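Local coordinates for protein putative histidinol-phosphate aminotransferase (Erwinia carotovora atroseptica, PDB 3LY1) that binds pyridoxal 5'-phosphate and probably acts as a transaminase of the histidinol-phosphate aminotransferase subfamily of class-II aminotransferases, at residues M30-Q35 / S259-Y264; F185-R190 / V271-L276; A313-G318 / M338-D343. All coordinates share one frame; numbering follows the deposited sequence.

Contact 1 (M30-Q35 / S259-Y264)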
# COMPACT_ATOMS: atom_id res chain seq x y z
N MSE A 30 -18.60 7.11 4.34
CA MSE A 30 -17.85 7.09 5.58
C MSE A 30 -18.51 7.96 6.68
O MSE A 30 -19.20 8.94 6.38
CB MSE A 30 -16.51 7.73 5.22
CG MSE A 30 -15.37 7.44 6.07
SE MSE A 30 -13.85 8.42 5.30
CE MSE A 30 -13.96 7.66 3.51
N SER A 31 -18.28 7.63 7.95
CA SER A 31 -18.65 8.52 9.09
C SER A 31 -18.35 10.01 8.81
O SER A 31 -17.30 10.33 8.27
CB SER A 31 -17.83 8.09 10.32
OG SER A 31 -17.81 9.06 11.36
N PRO A 32 -19.27 10.93 9.17
CA PRO A 32 -19.02 12.38 9.04
C PRO A 32 -17.74 12.87 9.76
O PRO A 32 -16.95 13.64 9.20
CB PRO A 32 -20.28 13.01 9.65
CG PRO A 32 -21.37 11.97 9.35
CD PRO A 32 -20.68 10.65 9.55
N LYS A 33 -17.52 12.40 10.97
CA LYS A 33 -16.27 12.65 11.66
C LYS A 33 -15.03 12.07 10.93
O LYS A 33 -14.00 12.73 10.86
CB LYS A 33 -16.38 12.09 13.07
CG LYS A 33 -17.40 12.86 13.91
CD LYS A 33 -17.54 12.26 15.29
N ALA A 34 -15.15 10.87 10.35
CA ALA A 34 -14.05 10.28 9.58
C ALA A 34 -13.78 11.08 8.30
O ALA A 34 -12.61 11.24 7.91
CB ALA A 34 -14.31 8.80 9.25
N GLN A 35 -14.85 11.57 7.65
CA GLN A 35 -14.65 12.36 6.43
C GLN A 35 -13.91 13.65 6.76
O GLN A 35 -13.01 14.05 6.04
CB GLN A 35 -15.98 12.67 5.73
CG GLN A 35 -16.70 11.42 5.19
CD GLN A 35 -17.82 11.72 4.21
OE1 GLN A 35 -17.73 12.66 3.43
NE2 GLN A 35 -18.89 10.91 4.25
N SER A 259 -18.74 5.51 17.47
CA SER A 259 -19.48 4.27 17.70
C SER A 259 -20.93 4.36 17.19
O SER A 259 -21.52 3.36 16.80
CB SER A 259 -19.42 3.91 19.19
OG SER A 259 -20.07 4.90 19.96
N ALA A 260 -21.49 5.57 17.19
CA ALA A 260 -22.85 5.79 16.72
C ALA A 260 -22.94 5.45 15.22
O ALA A 260 -23.91 4.80 14.77
CB ALA A 260 -23.27 7.23 16.96
N PHE A 261 -21.93 5.85 14.45
CA PHE A 261 -21.91 5.53 13.03
C PHE A 261 -21.85 4.02 12.79
O PHE A 261 -22.55 3.53 11.92
CB PHE A 261 -20.77 6.23 12.26
CG PHE A 261 -20.69 5.80 10.83
CD1 PHE A 261 -21.52 6.36 9.88
CD2 PHE A 261 -19.82 4.78 10.44
CE1 PHE A 261 -21.46 5.94 8.55
CE2 PHE A 261 -19.75 4.36 9.13
CZ PHE A 261 -20.58 4.94 8.18
N ILE A 262 -21.03 3.30 13.54
CA ILE A 262 -20.87 1.84 13.33
C ILE A 262 -22.21 1.12 13.56
O ILE A 262 -22.67 0.29 12.75
CB ILE A 262 -19.74 1.30 14.24
CG1 ILE A 262 -18.41 1.94 13.81
CG2 ILE A 262 -19.64 -0.23 14.20
CD1 ILE A 262 -17.93 1.50 12.38
N THR A 263 -22.88 1.53 14.62
CA THR A 263 -24.25 1.05 14.89
C THR A 263 -25.20 1.31 13.73
O THR A 263 -25.93 0.42 13.33
CB THR A 263 -24.79 1.70 16.17
OG1 THR A 263 -23.97 1.25 17.26
CG2 THR A 263 -26.27 1.31 16.41
N TYR A 264 -25.17 2.52 13.19
CA TYR A 264 -26.01 2.91 12.05
C TYR A 264 -25.65 2.11 10.77
O TYR A 264 -26.54 1.69 10.02
CB TYR A 264 -25.88 4.42 11.80
CG TYR A 264 -26.49 4.92 10.51
CD1 TYR A 264 -27.86 4.78 10.24
CD2 TYR A 264 -25.71 5.57 9.56
CE1 TYR A 264 -28.41 5.23 9.04
CE2 TYR A 264 -26.25 6.02 8.35
CZ TYR A 264 -27.59 5.84 8.10
OH TYR A 264 -28.11 6.30 6.91

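Contact 2 (F185-R190 / V271-L276)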
# COMPACT_ATOMS: atom_id res chain seq x y z
N PHE A 185 -20.95 -7.04 10.80
CA PHE A 185 -22.32 -7.15 10.31
C PHE A 185 -23.05 -8.37 10.89
O PHE A 185 -24.26 -8.48 10.71
CB PHE A 185 -22.30 -7.29 8.79
CG PHE A 185 -21.81 -6.07 8.06
CD1 PHE A 185 -22.57 -4.92 8.03
CD2 PHE A 185 -20.63 -6.10 7.35
CE1 PHE A 185 -22.13 -3.80 7.35
CE2 PHE A 185 -20.19 -5.00 6.66
CZ PHE A 185 -20.93 -3.83 6.66
N VAL A 186 -22.32 -9.29 11.53
CA VAL A 186 -22.86 -10.61 11.86
C VAL A 186 -23.96 -10.51 12.92
O VAL A 186 -23.85 -9.75 13.88
CB VAL A 186 -21.76 -11.61 12.34
CG1 VAL A 186 -22.42 -12.86 12.91
CG2 VAL A 186 -20.75 -12.00 11.18
N ASN A 187 -25.05 -11.27 12.71
CA ASN A 187 -26.12 -11.41 13.73
C ASN A 187 -26.11 -12.79 14.39
O ASN A 187 -26.57 -12.94 15.49
CB ASN A 187 -27.48 -11.13 13.07
CG ASN A 187 -27.71 -9.64 12.83
OD1 ASN A 187 -27.78 -8.86 13.78
ND2 ASN A 187 -27.75 -9.23 11.56
N ASP A 188 -25.58 -13.79 13.72
CA ASP A 188 -25.62 -15.17 14.22
C ASP A 188 -24.80 -15.31 15.52
O ASP A 188 -23.60 -15.06 15.50
CB ASP A 188 -25.07 -16.08 13.13
CG ASP A 188 -25.37 -17.55 13.35
OD1 ASP A 188 -25.37 -17.99 14.51
OD2 ASP A 188 -25.56 -18.27 12.33
N PRO A 189 -25.42 -15.75 16.63
CA PRO A 189 -24.66 -15.89 17.88
C PRO A 189 -23.70 -17.09 17.94
O PRO A 189 -22.94 -17.16 18.91
CB PRO A 189 -25.77 -16.07 18.93
CG PRO A 189 -26.85 -16.74 18.19
CD PRO A 189 -26.85 -16.07 16.84
N ARG A 190 -23.70 -17.99 16.95
CA ARG A 190 -22.69 -19.06 16.87
C ARG A 190 -21.35 -18.49 16.37
O ARG A 190 -20.30 -19.16 16.48
CB ARG A 190 -23.15 -20.17 15.91
CG ARG A 190 -24.46 -20.88 16.38
CD ARG A 190 -25.04 -21.79 15.33
NE ARG A 190 -25.45 -21.05 14.14
CZ ARG A 190 -26.01 -21.58 13.07
NH1 ARG A 190 -26.30 -22.86 13.00
NH2 ARG A 190 -26.31 -20.80 12.03
N VAL A 271 -31.58 -3.52 7.47
CA VAL A 271 -32.79 -3.11 6.79
C VAL A 271 -32.72 -3.49 5.29
O VAL A 271 -33.69 -4.01 4.76
CB VAL A 271 -33.05 -1.60 6.95
CG1 VAL A 271 -34.28 -1.17 6.10
CG2 VAL A 271 -33.22 -1.23 8.46
N SER A 272 -31.59 -3.18 4.64
CA SER A 272 -31.44 -3.48 3.23
C SER A 272 -31.55 -4.98 2.96
O SER A 272 -32.16 -5.38 1.97
CB SER A 272 -30.11 -2.95 2.70
OG SER A 272 -30.15 -1.53 2.66
N ARG A 273 -30.94 -5.79 3.84
CA ARG A 273 -30.99 -7.24 3.71
C ARG A 273 -32.43 -7.75 3.66
O ARG A 273 -32.78 -8.51 2.76
CB ARG A 273 -30.28 -7.93 4.88
CG ARG A 273 -30.14 -9.44 4.68
CD ARG A 273 -29.56 -10.16 5.90
NE ARG A 273 -28.15 -9.86 6.18
CZ ARG A 273 -27.72 -9.12 7.20
NH1 ARG A 273 -28.56 -8.54 8.04
NH2 ARG A 273 -26.43 -8.93 7.37
N GLN A 274 -33.26 -7.33 4.62
CA GLN A 274 -34.64 -7.80 4.67
C GLN A 274 -35.44 -7.41 3.41
O GLN A 274 -36.31 -8.17 2.97
CB GLN A 274 -35.31 -7.35 5.96
CG GLN A 274 -34.62 -7.92 7.22
CD GLN A 274 -34.59 -9.44 7.24
OE1 GLN A 274 -35.62 -10.09 7.19
NE2 GLN A 274 -33.39 -10.01 7.29
N ILE A 275 -35.15 -6.26 2.82
CA ILE A 275 -35.82 -5.88 1.58
C ILE A 275 -35.50 -6.84 0.44
O ILE A 275 -36.39 -7.26 -0.29
CB ILE A 275 -35.44 -4.45 1.15
CG1 ILE A 275 -36.02 -3.47 2.16
CG2 ILE A 275 -35.99 -4.12 -0.27
CD1 ILE A 275 -35.50 -2.04 1.99
N LEU A 276 -34.23 -7.19 0.30
CA LEU A 276 -33.84 -8.16 -0.71
C LEU A 276 -34.42 -9.56 -0.44
O LEU A 276 -34.92 -10.21 -1.39
CB LEU A 276 -32.33 -8.19 -0.87
CG LEU A 276 -31.80 -9.19 -1.91
CD1 LEU A 276 -32.36 -8.95 -3.33
CD2 LEU A 276 -30.29 -9.08 -1.89
O HOH W 1 -25.71 -6.80 9.17

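Contact 3 (A313-G318 / M338-D343)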
# COMPACT_ATOMS: atom_id res chain seq x y z
N ALA A 313 -30.51 -2.20 -17.02
CA ALA A 313 -31.44 -1.46 -16.17
C ALA A 313 -30.73 -0.53 -15.18
O ALA A 313 -31.40 0.08 -14.35
CB ALA A 313 -32.33 -2.40 -15.42
N GLY A 314 -29.39 -0.46 -15.27
CA GLY A 314 -28.59 0.42 -14.43
C GLY A 314 -28.25 -0.15 -13.06
O GLY A 314 -28.13 0.59 -12.09
N VAL A 315 -28.11 -1.47 -12.98
CA VAL A 315 -27.72 -2.12 -11.72
C VAL A 315 -26.55 -3.05 -11.98
O VAL A 315 -26.64 -3.97 -12.80
CB VAL A 315 -28.88 -2.94 -11.12
CG1 VAL A 315 -28.48 -3.54 -9.80
CG2 VAL A 315 -30.16 -2.07 -10.97
N LEU A 316 -25.43 -2.82 -11.28
CA LEU A 316 -24.24 -3.64 -11.43
C LEU A 316 -24.15 -4.61 -10.25
O LEU A 316 -23.94 -4.19 -9.10
CB LEU A 316 -22.97 -2.78 -11.51
CG LEU A 316 -22.91 -1.72 -12.61
CD1 LEU A 316 -21.53 -1.00 -12.59
CD2 LEU A 316 -23.17 -2.32 -13.96
N ILE A 317 -24.31 -5.90 -10.55
CA ILE A 317 -24.27 -6.95 -9.53
C ILE A 317 -22.93 -7.69 -9.58
O ILE A 317 -22.08 -7.40 -10.43
CB ILE A 317 -25.49 -7.95 -9.69
CG1 ILE A 317 -25.40 -8.78 -10.97
CG2 ILE A 317 -26.83 -7.18 -9.65
CD1 ILE A 317 -26.47 -9.90 -11.08
N GLY A 318 -22.74 -8.65 -8.69
CA GLY A 318 -21.50 -9.42 -8.69
C GLY A 318 -21.12 -10.20 -9.94
O GLY A 318 -21.98 -10.63 -10.73
N MSE A 338 -32.26 -0.80 -2.55
CA MSE A 338 -32.64 -2.21 -2.55
C MSE A 338 -34.14 -2.38 -2.81
O MSE A 338 -34.54 -3.36 -3.42
CB MSE A 338 -32.22 -2.92 -1.25
CG MSE A 338 -30.72 -3.09 -1.13
SE MSE A 338 -29.81 -3.36 -2.84
CE MSE A 338 -30.49 -5.14 -3.33
N GLN A 339 -34.95 -1.42 -2.35
CA GLN A 339 -36.37 -1.38 -2.74
C GLN A 339 -36.55 -1.24 -4.27
O GLN A 339 -37.37 -1.92 -4.88
CB GLN A 339 -37.13 -0.25 -2.03
CG GLN A 339 -38.61 -0.30 -2.36
CD GLN A 339 -39.27 -1.57 -1.82
OE1 GLN A 339 -39.04 -1.95 -0.68
NE2 GLN A 339 -40.08 -2.23 -2.66
N TRP A 340 -35.77 -0.37 -4.88
CA TRP A 340 -35.85 -0.20 -6.31
C TRP A 340 -35.36 -1.47 -7.04
O TRP A 340 -35.98 -1.94 -8.04
CB TRP A 340 -35.01 1.01 -6.72
CG TRP A 340 -35.32 1.48 -8.06
CD1 TRP A 340 -36.26 2.42 -8.40
CD2 TRP A 340 -34.72 1.04 -9.26
NE1 TRP A 340 -36.26 2.59 -9.76
CE2 TRP A 340 -35.32 1.76 -10.31
CE3 TRP A 340 -33.72 0.12 -9.56
CZ2 TRP A 340 -34.96 1.56 -11.65
CZ3 TRP A 340 -33.36 -0.07 -10.90
CH2 TRP A 340 -33.98 0.65 -11.92
N VAL A 341 -34.29 -2.06 -6.50
CA VAL A 341 -33.76 -3.28 -7.10
C VAL A 341 -34.77 -4.43 -6.96
O VAL A 341 -35.02 -5.15 -7.95
CB VAL A 341 -32.36 -3.70 -6.55
CG1 VAL A 341 -31.96 -5.09 -7.08
CG2 VAL A 341 -31.30 -2.68 -6.98
N ALA A 342 -35.29 -4.61 -5.75
CA ALA A 342 -36.29 -5.62 -5.45
C ALA A 342 -37.50 -5.48 -6.37
O ALA A 342 -37.97 -6.46 -6.94
CB ALA A 342 -36.75 -5.51 -3.98
N ASP A 343 -38.01 -4.27 -6.56
CA ASP A 343 -39.11 -4.13 -7.47
C ASP A 343 -38.72 -4.38 -8.93
O ASP A 343 -39.55 -4.89 -9.68
CB ASP A 343 -39.78 -2.80 -7.28
CG ASP A 343 -40.48 -2.71 -5.95
OD1 ASP A 343 -40.99 -3.76 -5.48
OD2 ASP A 343 -40.50 -1.61 -5.38

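Contact 1 (M30-Q35 / S259-Y264)
The N-cap of helix 32-40 meets the first turn of the long helix 259-283 here, and one aromatic ring carries nearly all of the contact. Phe-261 and Ser-31 form a CH-pi pair: Ser-31 CB stands 4.0 Å from the centroid of the Phe-261 ring and lies 23° off its normal, so the methylene rests over the face. The same face is also met by the backbone, with Ser-31 N 3.5 Å from Phe-261 CZ. The serine thus spans the ring, its CB above the CG end and its N above the far rim. Phe-261 reaches this place because its CG is anti to the backbone N (chi1 175°), which carries the ring across from its helix to the facing turn. Pro-32 adds a looser apolar touch, CD to Phe-261 CD1 at 4.4 Å, and the carbonyl carbon of Met-30, a selenomethionine, approaches Phe-261 CZ obliquely.

Around this ring the polar groups are held by other bonds. Ser-31 OG accepts a weak capping bond from Ala-34 N at 3.4 Å and is also hydrogen-bonded to Asp-258 OD2, while Asp-258 OD1 bonds Phe-261 N, so one aspartate ties the start of helix 259-283 to the cap of helix 32-40. Within 30-35, Gln-35 NE2 gives a nearly straight bond (169°) to Met-30 O at 2.9 Å, folding the amide back on the peptide just before Ser-31. The Met-30 side chain packs on Ala-45 of the second subunit. With no hydrogen bond passing directly between 30-35 and 259-264, their direct attraction is dispersive, while the shared aspartate probably supplies the directional part and fixes how the serine sits against the ring.

Contact 2 (F185-R190 / V271-L276)
Two kinds of interaction join Arg-273 of helix 259-283 to Phe-185 and Asn-187 of the loop 185-190: a water bridge, and a polar approach around a shared acid. In the bridge, the water donates to Phe-185 O at 2.7 Å and accepts from Arg-273 NH2 at 2.9 Å, lying at the edge of the guanidinium and in its plane. It spans a gap of 4.0 Å between Phe-185 O and Arg-273 NH2. The arginine extends from a CG anti to the backbone N (chi1 -172°) and bends at chi3 (-68°), bringing its guanidinium to the loop.

The second approach brings Asn-187 ND2 to 3.7 Å from Arg-273 NH1, with amide and guanidinium planes 85° apart. The two nitrogens are not bonded to each other; both turn to Asp-270 OD1, which receives a hydrogen bond from the amide and a salt bridge from the arginine. Arg-273 is further bonded through NE to Ser-290 and through NH2 to Gly-292, and Lys-266 bonds Asn-187 OD1.

Within the loop, Asp-188 OD1 accepts Arg-190 N in an Asx turn. Arg-190 adds a side-on salt bridge, NE to OD1 and NH2 to OD2, with Arg-190 NH2 2.7 Å from Asp-188 OD2.

The chemistry implies a buried arginine satisfied on several sides, its charge probably offset by Asp-270, with water and acid mediating its hold on a loop whose Phe-185 side chain lies beside Lys-213 and Tyr-182 of the cofactor site.

Contact 3 (A313-G318 / M338-D343)
Ala-313 and Val-315 of the first segment meet Trp-340 and Val-341 on one side of helix 335-350. Ala-313 comes first, near the end of helix 303-312, and it takes part through its backbone: its carbonyl oxygen lies at the edge of the indole, near the ring plane, with Ala-313 O 3.6 Å from Trp-340 CH2. Gly-314 then turns the chain out of the helix at positive phi (84°), closing a Schellman motif, and the chain runs on into the short strand 315-316.

Val-315 points toward the helix and uses both methyls. Its CG2 also meets the indole at the edge, 3.8 Å from Trp-340 CZ3, as the two side chains run antiparallel alongside each other. Its CG1 meets Val-341 CG2 at 4.1 Å. At chi1 -177° CG1 is anti to the backbone N and CG2 anti to the carbonyl carbon; CG2 reaches the indole rim while CG1 leans on Val-341, whose CG2 lies about as near to the other methyl. Trp-340 in turn has CG anti to its own N (chi1 -164°), which sends the benzo end of the indole out to the segment 313-318. No hydrogen bond crosses, so the contact is apolar packing along with the carbonyl at the ring edge.

In the fold, strand 315-316 pairs in parallel with strand 19-20, and Val-315 also packs on Met-310 of helix 303-312. The tryptophan ring meets Phe-10 near the chain's start and touches Pro-13, while another flank of the helical segment, through Gln-339 and Ala-342, rests on Ile-275 of helix 259-283.

Helix 259-283 is the common element of contacts 1 and 2, which engage it near its start and farther along, with centres about 19 Å apart and nearest atoms about 7 Å apart. Their segments alternate along the chain, whereas contact 3 follows both in sequence. Contact 3 has no segment on that helix but packs against it, touching contact 2, with Ile-275 CG2 lying 3.5 Å from Met-338 O; its centre is about 19 Å from that of contact 2 and about 25 Å from that of contact 1. The long helix thus links helix 32-40 beside the second subunit, a loop by the cofactor site, and the C-terminal helix 335-350 within one aminotransferase chain.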